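Local coordinates for protein phospholipase C-beta (PLC-beta) (Sepia officinalis, PDB 3QR0) that binds a calcium ion and is a multidomain phospholipase C of the beta class, combining PH, EF-hand-like, TIM-barrel and C2 domains, at residues A323-T328 with P457-L462; A330-N335 with S620-K625; I355-L360 with I400-F405; G363-E368 with K406-P411; G437-D442 with K464-K469. One frame throughout, in Å; residues are numbered along the deposited sequence.

Interaction 1: residues A323-T328 with P457-L462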
# COMPACT_ATOMS: atom_id res chain seq x y z
N ALA A 323 -10.08 4.09 12.87
CA ALA A 323 -10.22 2.94 13.77
C ALA A 323 -9.98 3.35 15.22
O ALA A 323 -9.27 4.33 15.50
CB ALA A 323 -9.26 1.82 13.37
N ASN A 324 -10.58 2.59 16.13
CA ASN A 324 -10.32 2.74 17.55
C ASN A 324 -8.89 2.30 17.84
O ASN A 324 -8.57 1.11 17.75
CB ASN A 324 -11.32 1.89 18.34
CG ASN A 324 -11.07 1.89 19.83
OD1 ASN A 324 -10.28 2.67 20.35
ND2 ASN A 324 -11.76 1.00 20.54
N MET A 325 -8.04 3.27 18.18
CA MET A 325 -6.62 3.02 18.46
C MET A 325 -6.34 2.90 19.95
O MET A 325 -5.18 2.93 20.37
CB MET A 325 -5.77 4.14 17.86
CG MET A 325 -5.94 4.33 16.35
SD MET A 325 -5.68 2.80 15.42
CE MET A 325 -3.95 2.49 15.73
N LYS A 326 -7.39 2.75 20.76
CA LYS A 326 -7.25 2.75 22.21
C LYS A 326 -7.58 1.40 22.85
O LYS A 326 -8.09 1.33 23.96
CB LYS A 326 -8.12 3.87 22.81
CG LYS A 326 -7.78 5.25 22.27
CD LYS A 326 -8.71 6.32 22.82
CE LYS A 326 -8.38 7.69 22.26
NZ LYS A 326 -8.98 8.79 23.07
N LEU A 327 -7.25 0.31 22.14
CA LEU A 327 -7.30 -1.03 22.72
C LEU A 327 -5.88 -1.56 22.88
O LEU A 327 -4.93 -0.99 22.35
CB LEU A 327 -8.14 -1.96 21.84
CG LEU A 327 -9.61 -1.52 21.69
CD1 LEU A 327 -10.34 -2.41 20.70
CD2 LEU A 327 -10.32 -1.50 23.04
N THR A 328 -5.74 -2.66 23.62
CA THR A 328 -4.44 -3.30 23.82
C THR A 328 -3.74 -3.59 22.48
O THR A 328 -4.40 -3.92 21.50
CB THR A 328 -4.60 -4.61 24.61
OG1 THR A 328 -3.33 -5.27 24.70
CG2 THR A 328 -5.61 -5.55 23.93
N PRO A 457 -0.19 -1.67 26.82
CA PRO A 457 -0.69 -0.34 26.44
C PRO A 457 -1.31 -0.34 25.04
O PRO A 457 -1.19 -1.33 24.31
CB PRO A 457 0.57 0.54 26.45
CG PRO A 457 1.55 -0.19 27.28
CD PRO A 457 1.26 -1.65 27.10
N THR A 458 -1.98 0.75 24.69
CA THR A 458 -2.64 0.88 23.39
C THR A 458 -1.71 1.57 22.40
O THR A 458 -0.78 2.27 22.81
CB THR A 458 -3.93 1.71 23.49
OG1 THR A 458 -3.61 3.10 23.64
CG2 THR A 458 -4.78 1.25 24.69
N PRO A 459 -1.95 1.39 21.09
CA PRO A 459 -1.13 2.15 20.14
C PRO A 459 -1.19 3.66 20.40
O PRO A 459 -0.19 4.36 20.24
CB PRO A 459 -1.74 1.79 18.78
CG PRO A 459 -2.39 0.46 18.98
CD PRO A 459 -2.88 0.47 20.41
N TYR A 460 -2.36 4.14 20.81
CA TYR A 460 -2.55 5.56 21.12
C TYR A 460 -1.64 6.01 22.27
O TYR A 460 -1.06 7.09 22.22
CB TYR A 460 -4.03 5.83 21.45
CG TYR A 460 -4.37 7.30 21.51
CD1 TYR A 460 -4.61 8.03 20.34
CD2 TYR A 460 -4.44 7.97 22.72
CE1 TYR A 460 -4.92 9.38 20.40
CE2 TYR A 460 -4.76 9.32 22.78
CZ TYR A 460 -4.99 10.02 21.61
OH TYR A 460 -5.30 11.36 21.66
N ASP A 461 -1.51 5.16 23.29
CA ASP A 461 -0.63 5.46 24.43
C ASP A 461 0.82 5.62 23.98
O ASP A 461 1.57 6.37 24.58
CB ASP A 461 -0.66 4.34 25.48
CG ASP A 461 -2.00 4.21 26.17
OD1 ASP A 461 -2.75 5.20 26.24
OD2 ASP A 461 -2.28 3.08 26.65
N LEU A 462 1.19 4.90 22.92
CA LEU A 462 2.58 4.78 22.51
C LEU A 462 2.89 5.45 21.17
O LEU A 462 3.86 5.09 20.51
CB LEU A 462 2.96 3.29 22.46
CG LEU A 462 2.90 2.55 23.80
CD1 LEU A 462 3.30 1.10 23.62
CD2 LEU A 462 3.78 3.22 24.83

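Interaction 2: residues A330-N335 with S620-K625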
# COMPACT_ATOMS: atom_id res chain seq x y z
N ALA A 330 -2.25 -6.11 21.46
CA ALA A 330 -2.61 -7.46 21.00
C ALA A 330 -3.85 -7.48 20.10
O ALA A 330 -4.08 -8.46 19.40
CB ALA A 330 -2.81 -8.39 22.21
N ALA A 331 -4.64 -6.41 20.11
CA ALA A 331 -5.88 -6.33 19.34
C ALA A 331 -5.72 -5.94 17.87
O ALA A 331 -6.70 -5.87 17.14
CB ALA A 331 -6.84 -5.34 20.03
N TYR A 332 -4.49 -5.72 17.42
CA TYR A 332 -4.25 -5.16 16.09
C TYR A 332 -3.41 -6.06 15.20
O TYR A 332 -2.55 -6.80 15.68
CB TYR A 332 -3.55 -3.81 16.21
CG TYR A 332 -4.36 -2.81 16.98
CD1 TYR A 332 -5.22 -1.93 16.34
CD2 TYR A 332 -4.30 -2.77 18.37
CE1 TYR A 332 -5.99 -1.02 17.06
CE2 TYR A 332 -5.06 -1.87 19.10
CZ TYR A 332 -5.90 -1.01 18.44
OH TYR A 332 -6.65 -0.13 19.18
N TYR A 333 -3.66 -5.99 13.90
CA TYR A 333 -2.71 -6.48 12.92
C TYR A 333 -1.74 -5.32 12.68
O TYR A 333 -2.17 -4.19 12.45
CB TYR A 333 -3.40 -6.87 11.62
CG TYR A 333 -4.38 -8.00 11.75
CD1 TYR A 333 -4.01 -9.21 12.33
CD2 TYR A 333 -5.68 -7.87 11.26
CE1 TYR A 333 -4.92 -10.27 12.44
CE2 TYR A 333 -6.59 -8.92 11.37
CZ TYR A 333 -6.21 -10.11 11.95
OH TYR A 333 -7.11 -11.14 12.05
N ILE A 334 -0.44 -5.61 12.76
CA ILE A 334 0.60 -4.59 12.71
C ILE A 334 1.55 -4.90 11.55
O ILE A 334 2.13 -5.99 11.48
CB ILE A 334 1.39 -4.55 14.04
CG1 ILE A 334 0.44 -4.37 15.23
CG2 ILE A 334 2.44 -3.43 14.02
CD1 ILE A 334 1.14 -4.33 16.59
N ASN A 335 1.68 -3.95 10.63
CA ASN A 335 2.45 -4.12 9.39
C ASN A 335 3.93 -4.40 9.72
O ASN A 335 4.58 -3.58 10.39
CB ASN A 335 2.27 -2.86 8.53
CG ASN A 335 2.78 -3.01 7.12
OD1 ASN A 335 3.30 -4.06 6.72
ND2 ASN A 335 2.65 -1.95 6.35
N SER A 620 -1.50 3.88 8.66
CA SER A 620 -0.86 3.95 9.98
C SER A 620 -0.01 2.72 10.30
O SER A 620 0.82 2.75 11.21
CB SER A 620 -1.93 4.07 11.06
OG SER A 620 -2.77 2.93 11.07
N GLY A 621 -0.24 1.63 9.56
CA GLY A 621 0.41 0.36 9.84
C GLY A 621 -0.30 -0.46 10.91
O GLY A 621 0.22 -1.50 11.32
N TYR A 622 -1.47 0.00 11.35
CA TYR A 622 -2.29 -0.70 12.34
C TYR A 622 -3.71 -0.91 11.83
O TYR A 622 -4.34 0.03 11.37
CB TYR A 622 -2.35 0.10 13.65
CG TYR A 622 -1.10 -0.00 14.46
CD1 TYR A 622 0.03 0.74 14.13
CD2 TYR A 622 -1.03 -0.86 15.55
CE1 TYR A 622 1.20 0.63 14.88
CE2 TYR A 622 0.12 -0.98 16.29
CZ TYR A 622 1.23 -0.23 15.95
OH TYR A 622 2.38 -0.36 16.70
N LEU A 623 -4.19 -2.15 11.91
CA LEU A 623 -5.58 -2.48 11.59
C LEU A 623 -6.17 -3.21 12.79
O LEU A 623 -5.58 -4.16 13.30
CB LEU A 623 -5.66 -3.37 10.36
CG LEU A 623 -5.19 -2.76 9.04
CD1 LEU A 623 -5.02 -3.85 7.97
CD2 LEU A 623 -6.15 -1.69 8.58
N LEU A 624 -7.34 -2.77 13.24
CA LEU A 624 -8.02 -3.39 14.37
C LEU A 624 -8.56 -4.75 13.95
O LEU A 624 -9.25 -4.85 12.93
CB LEU A 624 -9.16 -2.49 14.86
CG LEU A 624 -9.89 -2.94 16.13
CD1 LEU A 624 -8.91 -2.96 17.30
CD2 LEU A 624 -11.08 -2.02 16.43
N LYS A 625 -8.26 -5.79 14.72
CA LYS A 625 -8.81 -7.12 14.44
C LYS A 625 -10.34 -7.14 14.58
O LYS A 625 -10.91 -6.36 15.35
CB LYS A 625 -8.17 -8.18 15.35
CG LYS A 625 -6.68 -8.42 15.08
CD LYS A 625 -6.17 -9.72 15.73
CE LYS A 625 -5.62 -9.49 17.11
NZ LYS A 625 -5.30 -10.75 17.83

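Interaction 3: residues I355-L360 with I400-F405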
# COMPACT_ATOMS: atom_id res chain seq x y z
N ILE A 355 16.98 0.97 2.72
CA ILE A 355 15.80 0.10 2.78
C ILE A 355 14.99 0.30 4.07
O ILE A 355 13.77 0.19 4.05
CB ILE A 355 16.18 -1.41 2.59
CG1 ILE A 355 14.93 -2.29 2.41
CG2 ILE A 355 17.01 -1.92 3.76
CD1 ILE A 355 14.04 -1.88 1.25
N TYR A 356 15.65 0.63 5.18
CA TYR A 356 14.94 0.92 6.43
C TYR A 356 14.04 2.14 6.30
O TYR A 356 12.90 2.13 6.77
CB TYR A 356 15.90 1.08 7.61
CG TYR A 356 16.40 -0.25 8.13
CD1 TYR A 356 15.70 -0.94 9.12
CD2 TYR A 356 17.56 -0.82 7.62
CE1 TYR A 356 16.15 -2.17 9.59
CE2 TYR A 356 18.02 -2.04 8.08
CZ TYR A 356 17.32 -2.71 9.05
OH TYR A 356 17.80 -3.93 9.49
N ARG A 357 14.54 3.19 5.66
CA ARG A 357 13.74 4.38 5.41
C ARG A 357 12.56 3.99 4.52
O ARG A 357 11.42 4.33 4.81
CB ARG A 357 14.57 5.49 4.76
CG ARG A 357 15.75 5.95 5.59
CD ARG A 357 16.41 7.20 5.01
NE ARG A 357 17.63 7.54 5.75
CZ ARG A 357 18.86 7.11 5.46
NH1 ARG A 357 19.10 6.32 4.42
NH2 ARG A 357 19.87 7.49 6.22
N GLN A 358 12.83 3.25 3.44
CA GLN A 358 11.77 2.91 2.49
C GLN A 358 10.67 2.05 3.11
O GLN A 358 9.49 2.27 2.83
CB GLN A 358 12.33 2.22 1.24
CG GLN A 358 13.20 3.13 0.37
CD GLN A 358 12.47 4.38 -0.09
OE1 GLN A 358 11.31 4.32 -0.51
NE2 GLN A 358 13.15 5.52 -0.02
N VAL A 359 11.05 1.08 3.93
CA VAL A 359 10.07 0.21 4.59
C VAL A 359 9.19 1.00 5.56
O VAL A 359 7.96 0.82 5.58
CB VAL A 359 10.76 -0.99 5.27
CG1 VAL A 359 9.79 -1.74 6.18
CG2 VAL A 359 11.33 -1.93 4.21
N LEU A 360 9.80 1.91 6.33
CA LEU A 360 9.05 2.75 7.26
C LEU A 360 8.10 3.71 6.53
O LEU A 360 7.04 4.07 7.05
CB LEU A 360 10.00 3.53 8.18
CG LEU A 360 10.66 2.68 9.27
CD1 LEU A 360 11.88 3.37 9.86
CD2 LEU A 360 9.65 2.34 10.37
N ILE A 400 16.39 4.80 10.85
CA ILE A 400 15.12 4.53 11.51
C ILE A 400 14.59 5.78 12.22
O ILE A 400 13.41 6.13 12.09
CB ILE A 400 15.22 3.35 12.51
CG1 ILE A 400 15.46 2.03 11.75
CG2 ILE A 400 13.95 3.23 13.34
CD1 ILE A 400 15.88 0.86 12.62
N ALA A 401 15.47 6.47 12.94
CA ALA A 401 15.10 7.67 13.67
C ALA A 401 14.56 8.76 12.74
O ALA A 401 13.63 9.48 13.09
CB ALA A 401 16.28 8.19 14.50
N GLU A 402 15.13 8.87 11.54
CA GLU A 402 14.66 9.83 10.54
C GLU A 402 13.25 9.54 10.03
O GLU A 402 12.41 10.43 9.96
CB GLU A 402 15.63 9.88 9.35
CG GLU A 402 15.23 10.87 8.26
CD GLU A 402 16.03 10.72 6.97
OE1 GLU A 402 17.11 10.09 6.98
OE2 GLU A 402 15.56 11.27 5.95
N SER A 403 12.99 8.28 9.67
CA SER A 403 11.81 7.94 8.88
C SER A 403 10.66 7.32 9.67
O SER A 403 9.55 7.22 9.17
CB SER A 403 12.22 6.98 7.75
OG SER A 403 13.25 7.56 6.96
N ALA A 404 10.92 6.94 10.92
CA ALA A 404 9.98 6.15 11.73
C ALA A 404 8.55 6.69 11.76
O ALA A 404 7.60 5.92 11.67
CB ALA A 404 10.50 6.02 13.16
N PHE A 405 8.41 8.01 11.88
CA PHE A 405 7.10 8.61 12.06
C PHE A 405 6.73 9.66 11.00
O PHE A 405 5.89 10.53 11.26
CB PHE A 405 6.99 9.17 13.48
CG PHE A 405 7.32 8.15 14.53
CD1 PHE A 405 6.47 7.07 14.76
CD2 PHE A 405 8.50 8.23 15.26
CE1 PHE A 405 6.78 6.11 15.71
CE2 PHE A 405 8.82 7.27 16.21
CZ PHE A 405 7.96 6.21 16.44
O HOH W 1 19.02 9.25 8.61
O HOH W 2 7.04 6.58 8.22

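Interaction 4: residues G363-E368 with K406-P411. With CA (calcium ion), chain B.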
# COMPACT_ATOMS: atom_id res chain seq x y z
N GLY A 363 4.60 2.71 5.83
CA GLY A 363 3.80 2.61 7.04
C GLY A 363 4.10 1.36 7.85
O GLY A 363 3.51 1.16 8.92
N CYS A 364 4.99 0.50 7.36
CA CYS A 364 5.45 -0.65 8.14
C CYS A 364 5.89 -0.20 9.54
O CYS A 364 6.57 0.82 9.67
CB CYS A 364 6.62 -1.34 7.44
SG CYS A 364 7.07 -2.91 8.17
N ARG A 365 5.50 -0.96 10.56
CA ARG A 365 5.77 -0.59 11.96
C ARG A 365 6.78 -1.50 12.68
O ARG A 365 7.32 -1.12 13.71
CB ARG A 365 4.47 -0.56 12.78
CG ARG A 365 3.41 0.43 12.28
CD ARG A 365 3.81 1.89 12.51
NE ARG A 365 4.61 2.39 11.40
CZ ARG A 365 5.35 3.49 11.41
NH1 ARG A 365 5.42 4.28 12.48
NH2 ARG A 365 6.03 3.80 10.32
N CYS A 366 7.00 -2.70 12.16
CA CYS A 366 7.86 -3.66 12.84
C CYS A 366 8.97 -4.09 11.90
O CYS A 366 8.72 -4.58 10.80
CB CYS A 366 7.05 -4.87 13.31
SG CYS A 366 8.03 -6.10 14.26
N LEU A 367 10.21 -3.89 12.36
CA LEU A 367 11.40 -4.10 11.55
C LEU A 367 12.31 -5.09 12.24
O LEU A 367 12.19 -5.33 13.45
CB LEU A 367 12.17 -2.79 11.38
CG LEU A 367 11.37 -1.52 11.09
CD1 LEU A 367 12.30 -0.31 11.16
CD2 LEU A 367 10.67 -1.60 9.75
N GLU A 368 13.24 -5.66 11.47
CA GLU A 368 14.21 -6.59 12.02
C GLU A 368 15.64 -6.10 11.80
O GLU A 368 15.98 -5.63 10.71
CB GLU A 368 14.02 -7.97 11.41
CG GLU A 368 14.89 -9.05 12.03
CD GLU A 368 14.50 -10.44 11.60
OE1 GLU A 368 13.60 -10.55 10.74
OE2 GLU A 368 15.09 -11.42 12.09
N LYS A 406 7.32 9.55 9.81
CA LYS A 406 6.99 10.46 8.71
C LYS A 406 5.60 10.21 8.12
O LYS A 406 4.94 11.16 7.70
CB LYS A 406 8.05 10.41 7.59
CG LYS A 406 9.31 11.18 7.91
CD LYS A 406 10.24 11.36 6.69
CE LYS A 406 9.95 12.65 5.93
NZ LYS A 406 10.99 12.94 4.89
N VAL A 407 5.17 8.95 8.08
CA VAL A 407 3.86 8.62 7.49
C VAL A 407 2.84 8.10 8.51
O VAL A 407 1.65 8.15 8.24
CB VAL A 407 3.96 7.60 6.33
CG1 VAL A 407 5.06 8.01 5.36
CG2 VAL A 407 4.18 6.18 6.86
N SER A 408 3.32 7.62 9.66
CA SER A 408 2.45 7.16 10.73
C SER A 408 2.96 7.64 12.08
O SER A 408 4.17 7.61 12.32
CB SER A 408 2.40 5.63 10.74
OG SER A 408 1.71 5.13 11.87
N ASP A 409 2.05 8.06 12.95
CA ASP A 409 2.39 8.44 14.32
C ASP A 409 2.44 7.25 15.28
O ASP A 409 2.81 7.42 16.44
CB ASP A 409 1.37 9.45 14.86
CG ASP A 409 1.52 10.83 14.27
OD1 ASP A 409 2.62 11.18 13.79
OD2 ASP A 409 0.53 11.59 14.30
N TYR A 410 2.06 6.07 14.80
CA TYR A 410 1.83 4.93 15.70
C TYR A 410 3.10 4.09 15.91
O TYR A 410 4.02 4.13 15.10
CB TYR A 410 0.59 4.15 15.23
CG TYR A 410 -0.65 4.97 15.56
CD1 TYR A 410 -1.24 4.88 16.81
CD2 TYR A 410 -1.15 5.91 14.66
CE1 TYR A 410 -2.33 5.66 17.15
CE2 TYR A 410 -2.25 6.70 14.99
CZ TYR A 410 -2.83 6.57 16.24
OH TYR A 410 -3.92 7.34 16.61
N PRO A 411 3.19 3.36 17.04
CA PRO A 411 4.49 2.88 17.50
C PRO A 411 5.22 1.90 16.58
O PRO A 411 4.60 1.15 15.82
CB PRO A 411 4.19 2.22 18.86
CG PRO A 411 2.72 2.00 18.88
CD PRO A 411 2.11 3.03 17.99
CA CA B . 16.95 -12.48 11.08
O HOH W 3 17.89 -14.42 9.89
O HOH W 4 15.25 -14.12 10.48

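Interaction 5: residues G437-D442 with K464-K469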
# COMPACT_ATOMS: atom_id res chain seq x y z
N GLY A 437 16.72 9.08 21.06
CA GLY A 437 16.40 10.02 22.14
C GLY A 437 15.06 9.74 22.79
O GLY A 437 14.80 8.62 23.25
N GLU A 438 14.20 10.75 22.80
CA GLU A 438 12.86 10.68 23.42
C GLU A 438 11.94 9.63 22.80
O GLU A 438 11.04 9.12 23.47
CB GLU A 438 12.18 12.05 23.32
CG GLU A 438 10.95 12.19 24.22
CD GLU A 438 10.30 13.54 24.08
OE1 GLU A 438 10.00 13.96 22.94
OE2 GLU A 438 10.07 14.18 25.13
N LEU A 439 12.16 9.30 21.52
CA LEU A 439 11.36 8.29 20.82
C LEU A 439 11.46 6.90 21.46
O LEU A 439 10.54 6.10 21.35
CB LEU A 439 11.78 8.18 19.35
CG LEU A 439 11.76 9.46 18.51
CD1 LEU A 439 12.30 9.16 17.11
CD2 LEU A 439 10.36 10.06 18.45
N LEU A 440 12.59 6.62 22.10
CA LEU A 440 12.83 5.30 22.67
C LEU A 440 11.99 5.08 23.93
O LEU A 440 12.09 5.86 24.88
CB LEU A 440 14.31 5.13 22.99
CG LEU A 440 14.77 3.75 23.45
CD1 LEU A 440 14.46 2.69 22.39
CD2 LEU A 440 16.26 3.79 23.75
N LEU A 441 11.19 4.02 23.93
CA LEU A 441 10.43 3.64 25.12
C LEU A 441 11.29 2.73 25.98
O LEU A 441 11.28 1.50 25.82
CB LEU A 441 9.11 2.95 24.76
CG LEU A 441 8.16 2.75 25.95
CD1 LEU A 441 7.54 4.08 26.38
CD2 LEU A 441 7.08 1.73 25.64
N ASP A 442 12.06 3.33 26.88
CA ASP A 442 13.03 2.60 27.70
C ASP A 442 12.50 2.27 29.10
O ASP A 442 13.25 1.73 29.92
CB ASP A 442 14.34 3.40 27.79
CG ASP A 442 14.17 4.75 28.47
OD1 ASP A 442 13.02 5.12 28.79
OD2 ASP A 442 15.18 5.44 28.68
N LYS A 464 4.47 7.80 18.52
CA LYS A 464 5.82 8.35 18.41
C LYS A 464 6.82 7.66 19.35
O LYS A 464 7.76 8.30 19.81
CB LYS A 464 5.81 9.86 18.65
CG LYS A 464 4.89 10.64 17.71
CD LYS A 464 5.65 11.29 16.57
CE LYS A 464 6.38 12.54 17.04
NZ LYS A 464 7.57 12.82 16.18
N LYS A 465 6.61 6.38 19.62
CA LYS A 465 7.54 5.60 20.44
C LYS A 465 8.08 4.39 19.68
O LYS A 465 7.37 3.77 18.88
CB LYS A 465 6.88 5.14 21.74
CG LYS A 465 6.40 6.27 22.65
CD LYS A 465 7.56 7.06 23.23
CE LYS A 465 7.09 8.25 24.04
NZ LYS A 465 8.23 9.14 24.34
N ILE A 466 9.36 4.10 19.92
CA ILE A 466 10.05 2.95 19.35
C ILE A 466 10.27 1.95 20.48
O ILE A 466 10.84 2.29 21.52
CB ILE A 466 11.40 3.36 18.75
CG1 ILE A 466 11.18 4.24 17.51
CG2 ILE A 466 12.24 2.12 18.38
CD1 ILE A 466 12.40 5.07 17.12
N LEU A 467 9.77 0.73 20.29
CA LEU A 467 9.92 -0.34 21.27
C LEU A 467 10.98 -1.33 20.81
O LEU A 467 11.08 -1.62 19.61
CB LEU A 467 8.59 -1.07 21.50
CG LEU A 467 7.57 -0.29 22.33
CD1 LEU A 467 6.82 0.68 21.44
CD2 LEU A 467 6.61 -1.24 23.04
N ILE A 468 11.76 -1.82 21.76
CA ILE A 468 12.83 -2.76 21.48
C ILE A 468 12.41 -4.16 21.89
O ILE A 468 12.09 -4.40 23.06
CB ILE A 468 14.13 -2.42 22.25
CG1 ILE A 468 14.55 -0.97 21.99
CG2 ILE A 468 15.24 -3.39 21.84
CD1 ILE A 468 14.79 -0.65 20.53
N LYS A 469 12.45 -5.08 20.93
CA LYS A 469 12.23 -6.50 21.17
C LYS A 469 13.59 -7.19 21.17
O LYS A 469 14.23 -7.32 20.12
CB LYS A 469 11.30 -7.09 20.11
CG LYS A 469 11.21 -8.61 20.10
CD LYS A 469 10.45 -9.12 18.88
CE LYS A 469 10.75 -10.58 18.59
NZ LYS A 469 12.19 -10.84 18.28
O HOH W 5 9.94 7.38 25.57
O HOH W 6 11.23 -0.93 24.45

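Interaction 1: residues A323-T328 with P457-L462
Lys326 and Tyr460 lie side by side and point the same way, and the lysine can be followed outward along the tyrosine. Its CB leaves the backbone pointing away from 457-462. CG, anti to the carbonyl carbon (chi1 -58°), lies beside the backbone N and meets Tyr460 CB at 3.9 Å. CD stands farther off, 4.6 Å from Tyr460 CD2. Beyond CG the chain is extended, and this carries CE over the centre of the phenol ring, 3.9 Å from the centroid of Tyr460, a CH-pi contact close to the ring normal. NZ ends 4.6 Å from the same Tyr460 centroid and 21° off the normal, a cation-pi interaction over the face.

Beneath this layer the backbones run in opposite directions. Tyr460 N donates to Met325 O at 3.1 Å. One residue pair further along, Leu327 O approaches Thr458 CA at 3.1 Å in a CA-H...O contact and also faces Pro459 CD. On the inner side Met325, bent at chi2 and chi3, crosses the Pro459 ring at about a right angle, with its CE 3.8 Å from Pro459 CB. Thr458 and Asp461 fix the shape of the turn: Asp461 N donates to Thr458 OG1, an ST motif, while Thr458 N donates in return to Asp461 OD2.

Met325 and Pro459 also touch Tyr622 of strand 622-624. Chemically, a single conventional hydrogen bond crosses between 323-328 and 457-462, and Pro457 adds backbone bonding to Leu329 just beyond; the side chains add apolar, CH-pi and cation-pi contacts, the last of which may partly stabilise the positive charge of Lys326.

Interaction 2: residues A330-N335 with S620-K625
Tyr333 and Leu623 face each other as the antiparallel hydrogen-bonded pair of this strand pairing, and each satisfies the other's backbone. Tyr333 N reaches Leu623 O at 2.7 Å; Leu623 N returns to Tyr333 O at 2.9 Å. Two further bonds bracket the pair: Lys625 N to Ala331 O (2.9 Å) and Asn335 N to Gly621 O, also 2.9 Å.

The polar side-chain ends find partners beyond the two segments. Tyr332 OH bonds to Asn324 O and Leu327 N, Tyr333 OH to Trp589 O, Tyr622 OH to Pro411 O, and Asn335 OD1 to Asn610 ND2. Lys625 NZ is buried and donates to Gly592 O and Asn564 O; on the way its CG lies 3.5 Å above the Tyr333 ring plane, over the centre. On the opposite face of the sheet, Leu624 CD1 sits over the Tyr332 ring, and Ile334 CD1 meets Tyr622 CE2 at 3.5 Å.

The strands, 156° apart in direction, come from the X and Y halves of the TIM-barrel domain, so the pairing joins those two parts. Helix 627-630 packs on Ala331, Tyr333 and Leu624, while Asn335 is also backbone-bonded to Arg365 and Cys366, where strand 366-372 begins.

Interaction 3: residues I355-L360 with I400-F405
Leu360 fills the close-packed part of this helix-helix contact: its CD1 lies 3.8 Å from both Ile400 CA and Ala404 N, while its CB rests against Ser403. Beside it Tyr356 and Ile400 cross at a slant, with Tyr356 CD1 3.9 Å from Ile400 CD1. Ser403 OG lies beside the aliphatic root of Arg357, 3.3 Å from Arg357 CG.

Tyr356, Leu360 and Ile400 face the sheet. Helices 354-361 and 393-403 are outer helices of the TIM-barrel fold, lying over strands 366-372 and 412-418: Tyr356 and Leu360 pack on Leu367, Ile400 on Leu414, and Leu360 on Val412. Tyr356 OH reaches Glu368 O.

The other side of the contact is looser and polar. Arg357, extended from CG to NE, forms a salt bridge from NE to Glu402 OE1 at 2.9 Å. The bond is bent (140° at the hydrogen), and the oxygen is met from above the carboxylate plane; guanidinium and carboxylate are turned 52° apart, so they do not form a flat two-pronged pair. Water 1 spans the gap, accepting from Arg357 NH2 and donating to Glu402 OE1 at 2.6 Å. Arg357 NH1 pairs with Glu354 instead. At the C-terminal end of the contact, water 2 donates to both Leu360 O and Ser403 O.

Interaction 4: residues G363-E368 with K406-P411
The guanidinium group of Arg365 has Ser408 CB over the centre of one face, 3.7 Å above its plane, and Tyr410 O at its edge, essentially in plane. That edge contact is a hydrogen bond from Arg365 NH1 to Tyr410 O, 3.0 Å long and 163° at the hydrogen; the donor lies in the carbonyl plane as well. The group gets there because the chain folds twice, at chi2 (-70°) and chi3 (87°), which also sets Arg365 CD 3.5 Å from Pro411 O. The same fold brings Arg365 NE back to Gly363 O at 3.0 Å, above that carbonyl plane, and NE and NH2 add weak bonds to Cys364 O.

Gly363 ends the preceding helix in a Schellman motif, and Val407 CG2 packs on its CA at 3.6 Å. Ser408 OG accepts from Tyr410 N, an ST turn, and bonds to Ser620 O.

At the far end of 363-368, on strand 366-372, Glu368 OE2 binds the calcium ion at 2.4 Å, in a site completed by Asn339, Asp370, Glu417 and waters. That site is well away from segment 406-411. Since NH1 of Arg365 also donates to Ala404 O, the buried arginine is gripped by several backbone carbonyls, whose dipoles may partly offset its charge, and the bonds tie it to the loop before strand 412-418.

Interaction 5: residues G437-D442 with K464-K469
Leu439, Leu440 and Leu441 each meet an apolar side chain of 464-469 and make the centre of the contact. Leu439 CB lies 3.9 Å from Ile466 CD1, the two chains slanting across one another. Leu440 CD1 reaches Ile468 CG1 at 3.7 Å; with CG anti to the backbone N (chi1 -173°), its end swings back toward the strand although its CB points away. Leu441 and Leu467 instead lie alongside, pointing the same way, with Leu441 CD2 3.9 Å from Leu467 CG. Around them Phe436 of helix 422-436 touches Ile466, and Tyr520 touches Leu441.

The register advances in the same direction on both segments, Leu439 with Lys465 through Leu441 with Leu467, and the backbones form a single bridge at Leu440 and Ile466. Ile466 N donates to Leu439 O at 2.7 Å, and Ile466 O accepts from Leu441 N in an almost straight bond (176°). Strand 466-469 is a TIM-barrel strand, parallel to strand 412-418. The link from one to the other is a beta-alpha-beta crossover through helix 422-436, and 437-442 is the chain leaving that helix, laid alongside the start of the arriving strand.

Further out, water 6 lies within bonding distance of Leu441 O and accepts from Ile468 N at 2.9 Å, beyond the last of the direct bonds. At the outer end Lys465, bent at chi2, brings NZ to Glu438 O at 2.9 Å, the donor tilted from the carbonyl plane. Water 5 accepts from Lys465 NZ at 2.7 Å and donates to Leu440 O. The carboxylate of exposed Glu438 is not in contact with the ammonium group: Glu438 OE1 lies 5.3 Å from Lys465 NZ.

Interactions 2, 3 and 4 are buried, whereas interactions 1 and 5 are only partly so, with exposed lysine or glutamate at their rims. Backbone bonding predominates in interaction 2, which alone joins the X and Y halves; interaction 3 is helix packing with a hydrated ionic side, and interaction 4 rests on one arginine among carbonyls. Interactions 3 and 4 share the helix 354-361 to strand 366-372 connection, their centres about 8 Å apart. Interactions 4 and 5 reach the same mixed sheet and meet where Asp409 O and Lys464 N probably bond. Interaction 1 touches 2, 4 and 5; interactions 2 and 5 stay about 7 Å apart at their nearest atoms.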